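Local coordinates for nisin immunity protein (Lactococcus lactis subsp. lactis, PDB 5XHB), which takes part in the immunity of the producing bacterium against nisin supplied from outside the cell, at residues N66-A78 with C84-P96. Numbering follows the deposited sequence.
Sequences NSVTLVLNNIYEA and CMGINDRYYKILP
N88 grips the backbone of strand 67-78 at T69 and V71 with both ends of its side-chain amide. N88 sits in the type II' turn I87-R90, which links strands 83-87 and 90-96 in a tight beta hairpin. Strand 83-87 also pairs antiparallel with strand 67-78, making a three-stranded meander. OD1 of N88 accepts the backbone N of V71 at 2.7 Å, nearly in line with its C=O. ND2 of N88 donates to T69 O at 3.2 Å, with that oxygen in the amide plane. With CG beside its own backbone N (chi1 -74°), the amide lies against strand 67-78 and carries the ladder on beyond the L72-I87 pair. The backbone N of N88 adds a bond to V71 O. A water donates to both V71 O and N88 O.

Further along, N73 and N74 together face G86, forming a beta bulge. N74, at a positive phi of 72°, is the extra residue, between N73 and the I75-M85 pair. G86 N bonds to N74 O at 3.1 Å, and N73 N to G86 O at 2.8 Å. Beyond the bulge, Y76 and C84 exchange two backbone bonds.

One face of the sheet is apolar. L72 and I87 lie side by side, with CD2 of L72 3.6 Å from CD1 of I87. The CE methyl of M85, a selenomethionine here, touches CG1 and CD1 of I75, and CD1 of I94 also meets CD1 of I75. F20 of strand 19-22 packs on I75, M85 and I94. On the other face, SG of C84 lies against CB of Y76.

Y76 and Y91 form a T-shaped pair, planes at 83°. V39 touches both tyrosines. The backbone N of F46, on strand 39-53, donates to N74 OD1. ND2 of N74 donates to Y76 OH at 3.1 Å, which helps fix the ring whose face receives Y91 CE2, 3.7 Å from Y76 CE1.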
loop_
_atom_site.group_PDB
_atom_site.type_symbol
_atom_site.label_atom_id
_atom_site.label_comp_id
_atom_site.label_asym_id
_atom_site.label_seq_id
_atom_site.Cartn_x
_atom_site.Cartn_y
_atom_site.Cartn_z
ATOM N N ASN A 66 -11.582 15.217 -10.607
ATOM C CA ASN A 66 -10.482 14.449 -10.034
ATOM C C ASN A 66 -10.636 12.950 -10.272
ATOM O O ASN A 66 -10.285 12.141 -9.416
ATOM C CB ASN A 66 -10.360 14.723 -8.529
ATOM C CG ASN A 66 -9.420 15.880 -8.216
ATOM O OD1 ASN A 66 -9.235 16.782 -9.033
ATOM N ND2 ASN A 66 -8.815 15.850 -7.030
ATOM N N SER A 67 -11.161 12.574 -11.433
ATOM C CA SER A 67 -11.373 11.158 -11.710
ATOM C C SER A 67 -10.402 10.632 -12.759
ATOM O O SER A 67 -9.867 11.392 -13.569
ATOM C CB SER A 67 -12.809 10.906 -12.161
ATOM O OG SER A 67 -12.989 11.274 -13.515
ATOM N N VAL A 68 -10.171 9.324 -12.727
ATOM C CA VAL A 68 -9.409 8.664 -13.774
ATOM C C VAL A 68 -10.234 7.483 -14.276
ATOM O O VAL A 68 -10.915 6.813 -13.496
ATOM C CB VAL A 68 -8.016 8.209 -13.279
ATOM C CG1 VAL A 68 -8.147 7.256 -12.120
ATOM C CG2 VAL A 68 -7.231 7.560 -14.408
ATOM N N THR A 69 -10.212 7.271 -15.589
ATOM C CA THR A 69 -10.952 6.183 -16.210
ATOM C C THR A 69 -10.010 5.024 -16.496
ATOM O O THR A 69 -8.963 5.201 -17.119
ATOM C CB THR A 69 -11.630 6.626 -17.517
ATOM O OG1 THR A 69 -12.463 7.759 -17.254
ATOM C CG2 THR A 69 -12.468 5.498 -18.096
ATOM N N LEU A 70 -10.374 3.844 -16.013
ATOM C CA LEU A 70 -9.557 2.658 -16.223
ATOM C C LEU A 70 -10.269 1.663 -17.111
ATOM O O LEU A 70 -11.412 1.282 -16.854
ATOM C CB LEU A 70 -9.213 1.991 -14.898
ATOM C CG LEU A 70 -8.481 2.818 -13.852
ATOM C CD1 LEU A 70 -8.288 1.948 -12.622
ATOM C CD2 LEU A 70 -7.147 3.332 -14.384
ATOM N N VAL A 71 -9.592 1.240 -18.164
ATOM C CA VAL A 71 -10.093 0.124 -18.949
ATOM C C VAL A 71 -9.295 -1.135 -18.604
ATOM O O VAL A 71 -8.092 -1.219 -18.895
ATOM C CB VAL A 71 -10.015 0.422 -20.455
ATOM C CG1 VAL A 71 -10.286 -0.836 -21.262
ATOM C CG2 VAL A 71 -11.013 1.515 -20.803
ATOM N N LEU A 72 -9.971 -2.095 -17.969
ATOM C CA LEU A 72 -9.383 -3.376 -17.591
ATOM C C LEU A 72 -9.677 -4.384 -18.682
ATOM O O LEU A 72 -10.838 -4.644 -18.998
ATOM C CB LEU A 72 -9.949 -3.875 -16.250
ATOM C CG LEU A 72 -10.180 -2.807 -15.181
ATOM C CD1 LEU A 72 -10.799 -3.429 -13.936
ATOM C CD2 LEU A 72 -8.880 -2.152 -14.846
ATOM N N ASN A 73 -8.635 -4.962 -19.260
ATOM C CA ASN A 73 -8.819 -5.706 -20.496
ATOM C C ASN A 73 -7.910 -6.918 -20.606
ATOM O O ASN A 73 -6.718 -6.775 -20.901
ATOM C CB ASN A 73 -8.581 -4.772 -21.680
ATOM C CG ASN A 73 -9.061 -5.352 -22.998
ATOM O OD1 ASN A 73 -9.891 -6.272 -23.038
ATOM N ND2 ASN A 73 -8.546 -4.806 -24.091
ATOM N N ASN A 74 -8.495 -8.092 -20.354
ATOM C CA ASN A 74 -7.860 -9.399 -20.512
ATOM C C ASN A 74 -6.803 -9.718 -19.477
ATOM O O ASN A 74 -6.172 -8.828 -18.920
ATOM C CB ASN A 74 -7.239 -9.533 -21.896
ATOM C CG ASN A 74 -8.228 -9.233 -22.993
ATOM O OD1 ASN A 74 -9.423 -9.453 -22.832
ATOM N ND2 ASN A 74 -7.740 -8.710 -24.104
ATOM N N ILE A 75 -6.638 -11.013 -19.233
ATOM C CA ILE A 75 -5.528 -11.535 -18.441
ATOM C C ILE A 75 -4.596 -12.275 -19.383
ATOM O O ILE A 75 -5.056 -13.068 -20.211
ATOM C CB ILE A 75 -6.017 -12.480 -17.317
ATOM C CG1 ILE A 75 -6.863 -11.703 -16.315
ATOM C CG2 ILE A 75 -4.831 -13.159 -16.609
ATOM C CD1 ILE A 75 -7.244 -12.473 -15.083
ATOM N N TYR A 76 -3.300 -11.996 -19.267
ATOM C CA TYR A 76 -2.264 -12.602 -20.094
ATOM C C TYR A 76 -1.260 -13.394 -19.274
ATOM O O TYR A 76 -1.038 -13.098 -18.097
ATOM C CB TYR A 76 -1.486 -11.530 -20.853
ATOM C CG TYR A 76 -2.334 -10.663 -21.718
ATOM C CD1 TYR A 76 -3.042 -9.597 -21.181
ATOM C CD2 TYR A 76 -2.428 -10.897 -23.080
ATOM C CE1 TYR A 76 -3.822 -8.792 -21.976
ATOM C CE2 TYR A 76 -3.214 -10.093 -23.884
ATOM C CZ TYR A 76 -3.908 -9.050 -23.326
ATOM O OH TYR A 76 -4.692 -8.245 -24.119
ATOM N N GLU A 77 -0.609 -14.362 -19.904
ATOM C CA GLU A 77 0.552 -14.966 -19.271
ATOM C C GLU A 77 1.802 -14.227 -19.728
ATOM O O GLU A 77 1.974 -13.979 -20.925
ATOM C CB GLU A 77 0.651 -16.458 -19.594
ATOM C CG GLU A 77 1.790 -17.144 -18.846
ATOM C CD GLU A 77 1.857 -18.632 -19.121
ATOM O OE1 GLU A 77 1.156 -19.096 -20.045
ATOM O OE2 GLU A 77 2.616 -19.335 -18.416
ATOM N N ALA A 78 2.670 -13.860 -18.781
ATOM C CA ALA A 78 3.916 -13.184 -19.120
ATOM C C ALA A 78 5.043 -14.198 -19.374
ATOM O O ALA A 78 4.872 -15.396 -19.156
ATOM C CB ALA A 78 4.312 -12.208 -18.015
ATOM N N CYS A 84 -0.726 -11.351 -15.888
ATOM C CA CYS A 84 -0.890 -9.908 -15.817
ATOM C C CYS A 84 -2.190 -9.471 -16.479
ATOM O O CYS A 84 -2.856 -10.260 -17.164
ATOM C CB CYS A 84 0.307 -9.194 -16.453
ATOM S SG CYS A 84 0.528 -9.557 -18.213
HETATM N N MSE A 85 -2.560 -8.216 -16.246
HETATM C CA MSE A 85 -3.826 -7.705 -16.716
HETATM C C MSE A 85 -3.601 -6.449 -17.526
HETATM O O MSE A 85 -2.775 -5.613 -17.164
HETATM C CB MSE A 85 -4.763 -7.416 -15.553
HETATM C CG MSE A 85 -6.122 -6.901 -16.013
HETATM SE SE MSE A 85 -7.332 -6.667 -14.515
HETATM C CE MSE A 85 -7.530 -8.559 -13.996
ATOM N N GLY A 86 -4.330 -6.316 -18.628
ATOM C CA GLY A 86 -4.272 -5.080 -19.391
ATOM C C GLY A 86 -4.982 -3.973 -18.635
ATOM O O GLY A 86 -6.159 -4.110 -18.281
ATOM N N ILE A 87 -4.258 -2.890 -18.360
ATOM C CA ILE A 87 -4.830 -1.721 -17.719
ATOM C C ILE A 87 -4.524 -0.506 -18.583
ATOM O O ILE A 87 -3.373 -0.077 -18.668
ATOM C CB ILE A 87 -4.274 -1.448 -16.305
ATOM C CG1 ILE A 87 -4.207 -2.733 -15.463
ATOM C CG2 ILE A 87 -5.134 -0.380 -15.623
ATOM C CD1 ILE A 87 -5.540 -3.327 -15.134
ATOM N N ASN A 88 -5.557 0.052 -19.194
ATOM C CA ASN A 88 -5.382 1.122 -20.175
ATOM C C ASN A 88 -4.346 0.683 -21.195
ATOM O O ASN A 88 -4.534 -0.354 -21.824
ATOM C CB ASN A 88 -5.019 2.441 -19.489
ATOM C CG ASN A 88 -6.219 3.048 -18.781
ATOM O OD1 ASN A 88 -7.264 2.408 -18.702
ATOM N ND2 ASN A 88 -6.087 4.273 -18.275
ATOM N N ASP A 89 -3.259 1.434 -21.344
ATOM C CA ASP A 89 -2.261 1.108 -22.363
ATOM C C ASP A 89 -1.084 0.301 -21.812
ATOM O O ASP A 89 -0.074 0.159 -22.486
ATOM C CB ASP A 89 -1.727 2.388 -23.019
ATOM C CG ASP A 89 -1.034 3.305 -22.023
ATOM O OD1 ASP A 89 -1.439 3.315 -20.839
ATOM O OD2 ASP A 89 -0.077 4.009 -22.415
ATOM N N ARG A 90 -1.218 -0.233 -20.598
ATOM C CA ARG A 90 -0.124 -0.972 -19.978
ATOM C C ARG A 90 -0.565 -2.360 -19.542
ATOM O O ARG A 90 -1.710 -2.750 -19.749
ATOM C CB ARG A 90 0.421 -0.211 -18.773
ATOM C CG ARG A 90 1.095 1.105 -19.135
ATOM C CD ARG A 90 0.887 2.109 -18.024
ATOM N NE ARG A 90 1.726 3.288 -18.175
ATOM C CZ ARG A 90 2.179 4.011 -17.157
ATOM N NH1 ARG A 90 1.878 3.669 -15.912
ATOM N NH2 ARG A 90 2.943 5.071 -17.381
ATOM N N TYR A 91 0.369 -3.086 -18.937
ATOM C CA TYR A 91 0.109 -4.402 -18.360
ATOM C C TYR A 91 0.649 -4.439 -16.940
ATOM O O TYR A 91 1.768 -3.990 -16.689
ATOM C CB TYR A 91 0.764 -5.504 -19.181
ATOM C CG TYR A 91 0.348 -5.517 -20.635
ATOM C CD1 TYR A 91 0.984 -4.703 -21.564
ATOM C CD2 TYR A 91 -0.661 -6.359 -21.079
ATOM C CE1 TYR A 91 0.621 -4.721 -22.895
ATOM C CE2 TYR A 91 -1.032 -6.384 -22.412
ATOM C CZ TYR A 91 -0.387 -5.560 -23.313
ATOM O OH TYR A 91 -0.753 -5.581 -24.642
ATOM N N TYR A 92 -0.138 -4.973 -16.012
ATOM C CA TYR A 92 0.308 -5.027 -14.629
ATOM C C TYR A 92 0.148 -6.430 -14.092
ATOM O O TYR A 92 -0.875 -7.075 -14.327
ATOM C CB TYR A 92 -0.466 -4.021 -13.771
ATOM C CG TYR A 92 -0.013 -2.597 -13.979
ATOM C CD1 TYR A 92 -0.596 -1.795 -14.951
ATOM C CD2 TYR A 92 1.017 -2.057 -13.205
ATOM C CE1 TYR A 92 -0.164 -0.492 -15.152
ATOM C CE2 TYR A 92 1.441 -0.756 -13.390
ATOM C CZ TYR A 92 0.849 0.019 -14.366
ATOM O OH TYR A 92 1.270 1.311 -14.560
ATOM N N LYS A 93 1.175 -6.902 -13.389
ATOM C CA LYS A 93 1.159 -8.240 -12.809
ATOM C C LYS A 93 -0.005 -8.374 -11.844
ATOM O O LYS A 93 -0.347 -7.414 -11.157
ATOM C CB LYS A 93 2.484 -8.519 -12.076
ATOM C CG LYS A 93 2.650 -9.957 -11.569
ATOM C CD LYS A 93 3.980 -10.136 -10.771
ATOM C CE LYS A 93 5.211 -9.981 -11.645
ATOM N NZ LYS A 93 6.512 -10.004 -10.861
ATOM N N ILE A 94 -0.619 -9.552 -11.812
ATOM C CA ILE A 94 -1.610 -9.852 -10.789
ATOM C C ILE A 94 -1.006 -10.912 -9.866
ATOM O O ILE A 94 -0.181 -11.719 -10.300
ATOM C CB ILE A 94 -2.955 -10.353 -11.371
ATOM C CG1 ILE A 94 -2.769 -11.649 -12.173
ATOM C CG2 ILE A 94 -3.649 -9.247 -12.190
ATOM C CD1 ILE A 94 -4.069 -12.389 -12.458
ATOM N N LEU A 95 -1.406 -10.887 -8.601
ATOM C CA LEU A 95 -0.893 -11.821 -7.602
ATOM C C LEU A 95 -2.040 -12.324 -6.743
ATOM O O LEU A 95 -3.044 -11.640 -6.601
ATOM C CB LEU A 95 0.167 -11.139 -6.714
ATOM C CG LEU A 95 1.560 -10.855 -7.291
ATOM C CD1 LEU A 95 2.425 -10.078 -6.292
ATOM C CD2 LEU A 95 2.269 -12.156 -7.728
ATOM N N PRO A 96 -1.888 -13.517 -6.151
ATOM C CA PRO A 96 -2.882 -13.985 -5.177
ATOM C C PRO A 96 -2.969 -13.014 -4.001
ATOM O O PRO A 96 -1.984 -12.342 -3.688
ATOM C CB PRO A 96 -2.336 -15.350 -4.711
ATOM C CG PRO A 96 -1.222 -15.698 -5.660
ATOM C CD PRO A 96 -0.743 -14.434 -6.298
HETATM O O HOH W 1 -6.684 -1.951 -21.338
#